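Local coordinates for acetyl-CoA hydrolase/transferase family protein (Porphyromonas gingivalis, PDB 2NVV) that probably catalyses the hydrolysis of acetyl-CoA or the transfer of its coenzyme A to a carboxylate acceptor, and binds zinc, at residues K250-L255 with P274-F279; I286-I291 with S308-V313; M170-E175 with L329-E334. One frame throughout, in Å; residues are numbered along the deposited sequence.

Interaction 1: residues K250-L255 with P274-F279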
loop_
_atom_site.group_PDB
_atom_site.type_symbol
_atom_site.label_atom_id
_atom_site.label_comp_id
_atom_site.label_asym_id
_atom_site.label_seq_id
_atom_site.Cartn_x
_atom_site.Cartn_y
_atom_site.Cartn_z
ATOM N N LYS A 250 8.892 0.723 -24.883
ATOM C CA LYS A 250 8.908 -0.207 -26.005
ATOM C C LYS A 250 9.529 -1.575 -25.756
ATOM O O LYS A 250 9.093 -2.561 -26.344
ATOM C CB LYS A 250 9.594 0.447 -27.211
ATOM C CG LYS A 250 8.628 0.987 -28.257
ATOM C CD LYS A 250 7.662 2.038 -27.691
ATOM C CE LYS A 250 6.825 2.627 -28.812
ATOM N NZ LYS A 250 6.086 3.851 -28.392
ATOM N N ASP A 251 10.552 -1.642 -24.913
ATOM C CA ASP A 251 11.190 -2.918 -24.611
ATOM C C ASP A 251 10.450 -3.687 -23.514
ATOM O O ASP A 251 10.940 -4.706 -23.033
ATOM C CB ASP A 251 12.636 -2.704 -24.163
ATOM C CG ASP A 251 13.498 -2.098 -25.244
ATOM O OD1 ASP A 251 13.485 -2.621 -26.376
ATOM O OD2 ASP A 251 14.201 -1.108 -24.953
ATOM N N PHE A 252 9.281 -3.189 -23.119
ATOM C CA PHE A 252 8.463 -3.821 -22.082
ATOM C C PHE A 252 9.096 -3.669 -20.691
ATOM O O PHE A 252 10.101 -2.967 -20.519
ATOM C CB PHE A 252 8.260 -5.303 -22.404
ATOM C CG PHE A 252 6.942 -5.859 -21.930
ATOM C CD1 PHE A 252 6.803 -7.211 -21.663
ATOM C CD2 PHE A 252 5.831 -5.040 -21.785
ATOM C CE1 PHE A 252 5.583 -7.733 -21.262
ATOM C CE2 PHE A 252 4.603 -5.562 -21.383
ATOM C CZ PHE A 252 4.483 -6.904 -21.124
ATOM N N LEU A 253 8.513 -4.347 -19.704
ATOM C CA LEU A 253 8.970 -4.278 -18.313
ATOM C C LEU A 253 8.828 -5.644 -17.638
ATOM O O LEU A 253 8.261 -6.565 -18.220
ATOM C CB LEU A 253 8.127 -3.247 -17.564
ATOM C CG LEU A 253 8.652 -1.837 -17.270
ATOM C CD1 LEU A 253 9.670 -1.416 -18.277
ATOM C CD2 LEU A 253 7.484 -0.871 -17.255
ATOM N N PRO A 254 9.360 -5.800 -16.409
ATOM C CA PRO A 254 9.254 -7.083 -15.706
ATOM C C PRO A 254 7.798 -7.354 -15.386
ATOM O O PRO A 254 7.032 -6.409 -15.160
ATOM C CB PRO A 254 10.070 -6.858 -14.439
ATOM C CG PRO A 254 11.065 -5.845 -14.845
ATOM C CD PRO A 254 10.241 -4.883 -15.667
ATOM N N LEU A 255 7.414 -8.630 -15.366
ATOM C CA LEU A 255 6.034 -8.990 -15.053
ATOM C C LEU A 255 5.876 -9.807 -13.788
ATOM O O LEU A 255 6.808 -10.450 -13.325
ATOM C CB LEU A 255 5.390 -9.775 -16.191
ATOM C CG LEU A 255 5.161 -9.128 -17.556
ATOM C CD1 LEU A 255 4.521 -10.166 -18.452
ATOM C CD2 LEU A 255 4.263 -7.911 -17.453
ATOM N N PRO A 274 3.079 -11.604 -30.840
ATOM C CA PRO A 274 4.396 -11.184 -31.330
ATOM C C PRO A 274 4.777 -9.757 -30.973
ATOM O O PRO A 274 5.963 -9.427 -30.945
ATOM C CB PRO A 274 4.286 -11.400 -32.835
ATOM C CG PRO A 274 2.844 -11.091 -33.101
ATOM C CD PRO A 274 2.159 -11.833 -31.970
ATOM N N ASP A 275 3.782 -8.910 -30.706
ATOM C CA ASP A 275 4.045 -7.524 -30.337
ATOM C C ASP A 275 4.518 -7.431 -28.899
ATOM O O ASP A 275 4.888 -6.351 -28.431
ATOM C CB ASP A 275 2.809 -6.660 -30.518
ATOM C CG ASP A 275 2.540 -6.338 -31.963
ATOM O OD1 ASP A 275 3.510 -6.003 -32.674
ATOM O OD2 ASP A 275 1.365 -6.407 -32.381
ATOM N N ILE A 276 4.490 -8.559 -28.191
ATOM C CA ILE A 276 4.980 -8.596 -26.814
ATOM C C ILE A 276 6.414 -9.099 -26.928
ATOM O O ILE A 276 6.640 -10.244 -27.300
ATOM C CB ILE A 276 4.168 -9.579 -25.927
ATOM C CG1 ILE A 276 2.769 -9.026 -25.659
ATOM C CG2 ILE A 276 4.885 -9.799 -24.602
ATOM C CD1 ILE A 276 2.739 -7.832 -24.739
ATOM N N PRO A 277 7.404 -8.237 -26.640
ATOM C CA PRO A 277 8.812 -8.646 -26.732
ATOM C C PRO A 277 9.219 -9.669 -25.661
ATOM O O PRO A 277 8.598 -9.742 -24.600
ATOM C CB PRO A 277 9.564 -7.317 -26.595
ATOM C CG PRO A 277 8.670 -6.519 -25.709
ATOM C CD PRO A 277 7.297 -6.811 -26.275
ATOM N N ALA A 278 10.249 -10.460 -25.953
ATOM C CA ALA A 278 10.739 -11.457 -25.011
ATOM C C ALA A 278 10.834 -10.726 -23.681
ATOM O O ALA A 278 11.401 -9.633 -23.607
ATOM C CB ALA A 278 12.107 -11.981 -25.439
ATOM N N PHE A 279 10.283 -11.323 -22.631
ATOM C CA PHE A 279 10.265 -10.654 -21.352
ATOM C C PHE A 279 10.790 -11.455 -20.169
ATOM O O PHE A 279 11.013 -12.661 -20.253
ATOM C CB PHE A 279 8.833 -10.179 -21.078
ATOM C CG PHE A 279 7.806 -11.299 -21.016
ATOM C CD1 PHE A 279 7.447 -11.876 -19.792
ATOM C CD2 PHE A 279 7.202 -11.774 -22.181
ATOM C CE1 PHE A 279 6.506 -12.902 -19.734
ATOM C CE2 PHE A 279 6.260 -12.801 -22.131
ATOM C CZ PHE A 279 5.912 -13.364 -20.906
#
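D251 and P277 bring the two loop segments closest, with 6.6 Å between D251 CA and P277 CA. The touching parts of the backbones run 56° apart. F252 is the main side chain of the contact, and it meets three residues of 274-279. F252 CB lies 3.5 Å from P277 CG. Further out, F252 CD1 is 3.6 Å from F279 CB. F279 CB meets the rim of the F252 ring, and the two side chains extend alongside each other. At the far end of the ring, I276 CG2 is 4.0 Å from F252 CE1, and I276 CD1 approaches F252 CZ.

Both loops lead into strands, 255-257 and 279-282. L255 makes backbone hydrogen bonds to N280 and Y282, so the start of 255-257 lies beside 279-282 and pairs with it in parallel. With helix 261-272 between them, the strands form a beta-alpha-beta crossover. L270 of that helix touches L255, I276 and F279. L255 crosses F279 at about a right angle, and L255 CD1 is 3.6 Å from F279 CE1. The F279 chi1 of 61° turns its ring to where L255 CD1 meets it obliquely. M243 of helix 226-245 touches both F252 and P277.

Interaction 2: residues I286-I291 with S308-V313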
loop_
_atom_site.group_PDB
_atom_site.type_symbol
_atom_site.label_atom_id
_atom_site.label_comp_id
_atom_site.label_asym_id
_atom_site.label_seq_id
_atom_site.Cartn_x
_atom_site.Cartn_y
_atom_site.Cartn_z
ATOM N N ILE A 286 7.025 -19.161 -9.742
ATOM C CA ILE A 286 7.255 -19.521 -11.124
ATOM C C ILE A 286 6.521 -20.830 -11.372
ATOM O O ILE A 286 6.804 -21.834 -10.717
ATOM C CB ILE A 286 8.767 -19.678 -11.376
ATOM C CG1 ILE A 286 9.476 -18.381 -10.965
ATOM C CG2 ILE A 286 9.037 -19.984 -12.822
ATOM C CD1 ILE A 286 10.974 -18.500 -10.849
ATOM N N GLN A 287 5.566 -20.814 -12.302
ATOM C CA GLN A 287 4.787 -22.004 -12.608
ATOM C C GLN A 287 5.179 -22.649 -13.932
ATOM O O GLN A 287 6.059 -22.160 -14.644
ATOM C CB GLN A 287 3.296 -21.664 -12.626
ATOM C CG GLN A 287 2.900 -20.693 -13.728
ATOM C CD GLN A 287 2.892 -19.243 -13.273
ATOM O OE1 GLN A 287 1.845 -18.705 -12.904
ATOM N NE2 GLN A 287 4.054 -18.606 -13.293
ATOM N N ASP A 288 4.517 -23.760 -14.256
ATOM C CA ASP A 288 4.781 -24.481 -15.496
ATOM C C ASP A 288 4.671 -23.562 -16.699
ATOM O O ASP A 288 5.532 -23.573 -17.573
ATOM C CB ASP A 288 3.796 -25.636 -15.665
ATOM C CG ASP A 288 4.039 -26.762 -14.691
ATOM O OD1 ASP A 288 3.268 -27.735 -14.705
ATOM O OD2 ASP A 288 5.002 -26.693 -13.913
ATOM N N ALA A 289 3.608 -22.767 -16.738
ATOM C CA ALA A 289 3.376 -21.849 -17.853
ATOM C C ALA A 289 4.584 -20.975 -18.172
ATOM O O ALA A 289 4.859 -20.697 -19.338
ATOM C CB ALA A 289 2.160 -20.981 -17.576
ATOM N N VAL A 290 5.305 -20.546 -17.138
ATOM C CA VAL A 290 6.495 -19.706 -17.323
ATOM C C VAL A 290 7.623 -20.526 -17.932
ATOM O O VAL A 290 8.301 -20.093 -18.864
ATOM C CB VAL A 290 6.970 -19.100 -15.968
ATOM C CG1 VAL A 290 8.340 -18.466 -16.118
ATOM C CG2 VAL A 290 5.965 -18.069 -15.483
ATOM N N ILE A 291 7.812 -21.726 -17.401
ATOM C CA ILE A 291 8.847 -22.627 -17.897
ATOM C C ILE A 291 8.634 -22.912 -19.390
ATOM O O ILE A 291 9.583 -22.897 -20.178
ATOM C CB ILE A 291 8.820 -23.947 -17.114
ATOM C CG1 ILE A 291 8.966 -23.648 -15.622
ATOM C CG2 ILE A 291 9.913 -24.869 -17.605
ATOM C CD1 ILE A 291 10.272 -22.975 -15.263
ATOM N N SER A 308 7.285 -23.448 -8.383
ATOM C CA SER A 308 6.187 -24.365 -8.137
ATOM C C SER A 308 5.736 -25.007 -9.434
ATOM O O SER A 308 4.751 -24.580 -10.032
ATOM C CB SER A 308 5.029 -23.616 -7.487
ATOM O OG SER A 308 5.427 -23.073 -6.241
ATOM N N VAL A 309 6.455 -26.043 -9.855
ATOM C CA VAL A 309 6.145 -26.733 -11.102
ATOM C C VAL A 309 5.794 -28.205 -10.908
ATOM O O VAL A 309 6.092 -28.788 -9.869
ATOM C CB VAL A 309 7.325 -26.635 -12.080
ATOM C CG1 VAL A 309 7.614 -25.170 -12.388
ATOM C CG2 VAL A 309 8.547 -27.326 -11.485
ATOM N N SER A 310 5.155 -28.796 -11.916
ATOM C CA SER A 310 4.763 -30.196 -11.852
ATOM C C SER A 310 5.995 -31.092 -11.884
ATOM O O SER A 310 7.087 -30.632 -12.204
ATOM C CB SER A 310 3.825 -30.532 -13.013
ATOM O OG SER A 310 4.407 -30.200 -14.257
ATOM N N ARG A 311 5.819 -32.366 -11.542
ATOM C CA ARG A 311 6.928 -33.319 -11.520
ATOM C C ARG A 311 7.600 -33.453 -12.880
ATOM O O ARG A 311 8.818 -33.571 -12.971
ATOM C CB ARG A 311 6.443 -34.696 -11.062
ATOM C CG ARG A 311 7.533 -35.771 -11.062
ATOM C CD ARG A 311 6.975 -37.128 -10.674
ATOM N NE ARG A 311 6.236 -37.072 -9.415
ATOM C CZ ARG A 311 5.562 -38.095 -8.901
ATOM N NH1 ARG A 311 4.913 -37.962 -7.751
ATOM N NH2 ARG A 311 5.542 -39.253 -9.538
ATOM N N SER A 312 6.799 -33.440 -13.937
ATOM C CA SER A 312 7.341 -33.568 -15.283
ATOM C C SER A 312 8.260 -32.403 -15.611
ATOM O O SER A 312 9.311 -32.573 -16.232
ATOM C CB SER A 312 6.211 -33.618 -16.304
ATOM O OG SER A 312 6.725 -33.430 -17.618
ATOM N N VAL A 313 7.847 -31.218 -15.181
ATOM C CA VAL A 313 8.594 -29.996 -15.427
ATOM C C VAL A 313 9.862 -29.877 -14.587
ATOM O O VAL A 313 10.913 -29.460 -15.089
ATOM C CB VAL A 313 7.698 -28.765 -15.180
ATOM C CG1 VAL A 313 8.514 -27.492 -15.279
ATOM C CG2 VAL A 313 6.573 -28.734 -16.204
#
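The carboxylate of D288 is held by two hydrogen bonds from one residue, S310. The hydroxyl S310 OG donates to D288 OD1 at 2.8 Å. It comes from the syn side but stands 32° out of the carboxylate plane. The backbone S310 N donates to D288 OD2 at 2.9 Å, with an N-H...O angle of 155°, and D288 OD2 receives it on its syn lone pair. Each oxygen thus has its own donor, and the pair of bonds should limit rotation of the group. D288 CG lies anti to its own carbonyl carbon (chi1 -71°), which carries the carboxylate across to the other segment.

S310 is the N-cap residue of helix 311-318, and D288 is the first residue of helix 288-295. The contact therefore ties together the starts of two helices. V309 and V313 cross the D288 side chain at a slant, with V313 CG2 3.4 Å from D288 OD2.

I291 lies one helical turn beyond D288. I291 CG1 packs on V309 CG1 at 3.8 Å, and the two side chains cross at about a right angle. I291 CG2 meets V313 CG1, also at 3.8 Å.

On the other flank, S308 N makes a weak bond to I286 O at 2.9 Å. It follows the backbone pairing of I286 with S306, where strands 285-286 and 306-307 meet. S308 OG turns elsewhere, to T27 and S306. Q287 touches L267 of helix 261-272, and its side chain is about 5 Å from that of V259, a predicted CoA-binding residue.

The D288 carboxylate accepts one N-H and one O-H, both from S310. The N-termini of both helices would probably favour the ionised carboxylate.

Interaction 3: residues M170-E175 with L329-E334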
loop_
_atom_site.group_PDB
_atom_site.type_symbol
_atom_site.label_atom_id
_atom_site.label_comp_id
_atom_site.label_asym_id
_atom_site.label_seq_id
_atom_site.Cartn_x
_atom_site.Cartn_y
_atom_site.Cartn_z
HETATM N N MSE A 170 20.991 -21.352 -7.944
HETATM C CA MSE A 170 19.672 -20.898 -8.342
HETATM C C MSE A 170 18.975 -20.037 -7.292
HETATM O O MSE A 170 17.901 -19.483 -7.547
HETATM C CB MSE A 170 18.799 -22.090 -8.708
HETATM C CG MSE A 170 19.214 -22.712 -10.039
HETATM SE SE MSE A 170 17.992 -24.007 -10.768
HETATM C CE MSE A 170 16.355 -23.422 -9.760
ATOM N N HIS A 171 19.580 -19.928 -6.111
ATOM C CA HIS A 171 19.005 -19.113 -5.050
ATOM C C HIS A 171 19.921 -17.920 -4.818
ATOM O O HIS A 171 21.122 -17.971 -5.117
ATOM C CB HIS A 171 18.884 -19.896 -3.735
ATOM C CG HIS A 171 18.400 -21.302 -3.892
ATOM N ND1 HIS A 171 19.248 -22.357 -4.156
ATOM C CD2 HIS A 171 17.153 -21.830 -3.824
ATOM C CE1 HIS A 171 18.546 -23.472 -4.244
ATOM N NE2 HIS A 171 17.273 -23.181 -4.046
ATOM N N ASP A 172 19.343 -16.848 -4.292
ATOM C CA ASP A 172 20.079 -15.636 -3.958
ATOM C C ASP A 172 19.543 -15.320 -2.564
ATOM O O ASP A 172 18.495 -14.703 -2.405
ATOM C CB ASP A 172 19.761 -14.522 -4.960
ATOM C CG ASP A 172 20.735 -13.362 -4.870
ATOM O OD1 ASP A 172 21.884 -13.600 -4.450
ATOM O OD2 ASP A 172 20.364 -12.223 -5.225
ATOM N N LEU A 173 20.263 -15.799 -1.557
ATOM C CA LEU A 173 19.853 -15.640 -0.164
ATOM C C LEU A 173 20.581 -14.566 0.618
ATOM O O LEU A 173 21.795 -14.431 0.520
ATOM C CB LEU A 173 20.008 -16.968 0.595
ATOM C CG LEU A 173 19.253 -18.241 0.176
ATOM C CD1 LEU A 173 17.841 -17.914 -0.270
ATOM C CD2 LEU A 173 19.992 -18.915 -0.937
ATOM N N CYS A 174 19.819 -13.809 1.400
ATOM C CA CYS A 174 20.376 -12.767 2.244
ATOM C C CYS A 174 19.294 -11.983 2.962
ATOM O O CYS A 174 18.099 -12.204 2.762
ATOM C CB CYS A 174 21.280 -11.805 1.440
ATOM S SG CYS A 174 20.527 -10.948 0.020
ATOM N N GLU A 175 19.747 -11.078 3.821
ATOM C CA GLU A 175 18.886 -10.199 4.588
ATOM C C GLU A 175 19.613 -8.880 4.644
ATOM O O GLU A 175 20.837 -8.846 4.634
ATOM C CB GLU A 175 18.711 -10.707 6.013
ATOM C CG GLU A 175 17.983 -12.019 6.126
ATOM C CD GLU A 175 17.826 -12.448 7.562
ATOM O OE1 GLU A 175 18.866 -12.711 8.212
ATOM O OE2 GLU A 175 16.662 -12.515 8.031
ATOM N N LEU A 329 15.997 -17.653 -10.859
ATOM C CA LEU A 329 16.633 -17.198 -9.629
ATOM C C LEU A 329 15.563 -17.106 -8.555
ATOM O O LEU A 329 14.554 -16.431 -8.747
ATOM C CB LEU A 329 17.282 -15.830 -9.830
ATOM C CG LEU A 329 18.211 -15.342 -8.715
ATOM C CD1 LEU A 329 19.402 -16.285 -8.561
ATOM C CD2 LEU A 329 18.683 -13.950 -9.058
ATOM N N LEU A 330 15.774 -17.806 -7.438
ATOM C CA LEU A 330 14.815 -17.793 -6.342
ATOM C C LEU A 330 15.323 -16.931 -5.187
ATOM O O LEU A 330 16.469 -17.068 -4.750
ATOM C CB LEU A 330 14.538 -19.220 -5.865
ATOM C CG LEU A 330 14.034 -20.197 -6.930
ATOM C CD1 LEU A 330 13.691 -21.515 -6.281
ATOM C CD2 LEU A 330 12.817 -19.639 -7.615
ATOM N N ARG A 331 14.453 -16.048 -4.699
ATOM C CA ARG A 331 14.795 -15.128 -3.619
ATOM C C ARG A 331 13.826 -15.237 -2.438
ATOM O O ARG A 331 12.738 -15.817 -2.554
ATOM C CB ARG A 331 14.749 -13.685 -4.130
ATOM C CG ARG A 331 15.440 -13.416 -5.462
ATOM C CD ARG A 331 15.008 -12.052 -5.981
ATOM N NE ARG A 331 15.551 -11.717 -7.296
ATOM C CZ ARG A 331 16.778 -11.246 -7.497
ATOM N NH1 ARG A 331 17.191 -10.965 -8.728
ATOM N NH2 ARG A 331 17.597 -11.050 -6.467
ATOM N N PRO A 332 14.219 -14.690 -1.275
ATOM C CA PRO A 332 13.333 -14.744 -0.110
ATOM C C PRO A 332 12.220 -13.775 -0.471
ATOM O O PRO A 332 12.457 -12.851 -1.228
ATOM C CB PRO A 332 14.214 -14.211 1.020
ATOM C CG PRO A 332 15.615 -14.528 0.556
ATOM C CD PRO A 332 15.541 -14.158 -0.899
ATOM N N GLN A 333 11.018 -13.977 0.056
ATOM C CA GLN A 333 9.893 -13.097 -0.268
ATOM C C GLN A 333 10.167 -11.654 0.160
ATOM O O GLN A 333 9.516 -10.709 -0.300
ATOM C CB GLN A 333 8.609 -13.625 0.382
ATOM C CG GLN A 333 8.617 -13.650 1.898
ATOM C CD GLN A 333 7.560 -14.587 2.454
ATOM O OE1 GLN A 333 7.631 -15.801 2.251
ATOM N NE2 GLN A 333 6.574 -14.035 3.149
ATOM N N GLU A 334 11.145 -11.478 1.036
ATOM C CA GLU A 334 11.500 -10.143 1.477
ATOM C C GLU A 334 12.034 -9.374 0.285
ATOM O O GLU A 334 11.917 -8.158 0.217
ATOM C CB GLU A 334 12.560 -10.205 2.580
ATOM C CG GLU A 334 13.270 -8.886 2.828
ATOM C CD GLU A 334 13.892 -8.797 4.211
ATOM O OE1 GLU A 334 14.446 -9.809 4.699
ATOM O OE2 GLU A 334 13.831 -7.700 4.805
#
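The carboxylate of D172 approaches the guanidinium of R331 obliquely, with the two planes turned 68° apart. D172 OD2 and R331 NH2 form a salt bridge at 3.3 Å. L329 CD2 lies over one face of the guanidinium, nearer its rim than its centre. It is the D172 chi1 of -166°, with CG anti to the backbone N, that lays the carboxylate alongside the arginine. Both groups have further partners. D172 receives the backbone N-H groups of I194 and G195, and R331 bonds to S303 OG and to the carbonyls of P190 and D192. The charged pair is buried, and these bonds fix it in place.

The imidazole of H171 meets L330 CB obliquely, while its NE2 bonds to T139 O.

The backbones run nearly parallel, 20° apart. A single parallel bridge joins H171 and L330. L330 N donates to the carbonyl of selenomethionine M170, 2.7 Å from L330 N to M170 O, and D172 N donates to L330 O at 2.9 Å. Two CA-H...O contacts support the bridge, one from L329 CA to M170 O and one from H171 CA to L330 O.

Past the bridge the contact passes to P332. P332 CD is 3.4 Å from D172 O, and P332 CG is 4.1 Å from L173 CD1. Further on, E175 and E334 come near each other, and R113 forms salt bridges to both. E175 also bonds to T147 OG1 and to R150.

The bridge adds 170-172 beside 328-330, the outermost strand of a three-stranded parallel sheet. On its other side L329 pairs with A302 and G304 of the 299-304 strand region. Helix 108-113 touches E334, and P146 of helix 145-151 touches E175 and P332.

Overall arrangement
Interactions 2 and 3 meet directly: I286 CD1 packs on L330 CD2 at 3.9 Å, and the centres of the two interactions are 19 Å apart. Interaction 1 stands off, with nearest atoms about 7 Å from interaction 2 and about 10 Å from interaction 3. Strands of one three-stranded sheet take part in or adjoin each contact: F279 begins strand 279-282, interaction 2 follows that strand and strand 299-304, and L329 and L330 end strand 328-330. Interaction 3 also brings in the N-terminal part of the chain. The side chain of E284, the predicted carrier of the glutamyl-CoA thioester, is about 8 Å from that of I286, about 10 Å from that of L330 and about 11 Å from that of L255.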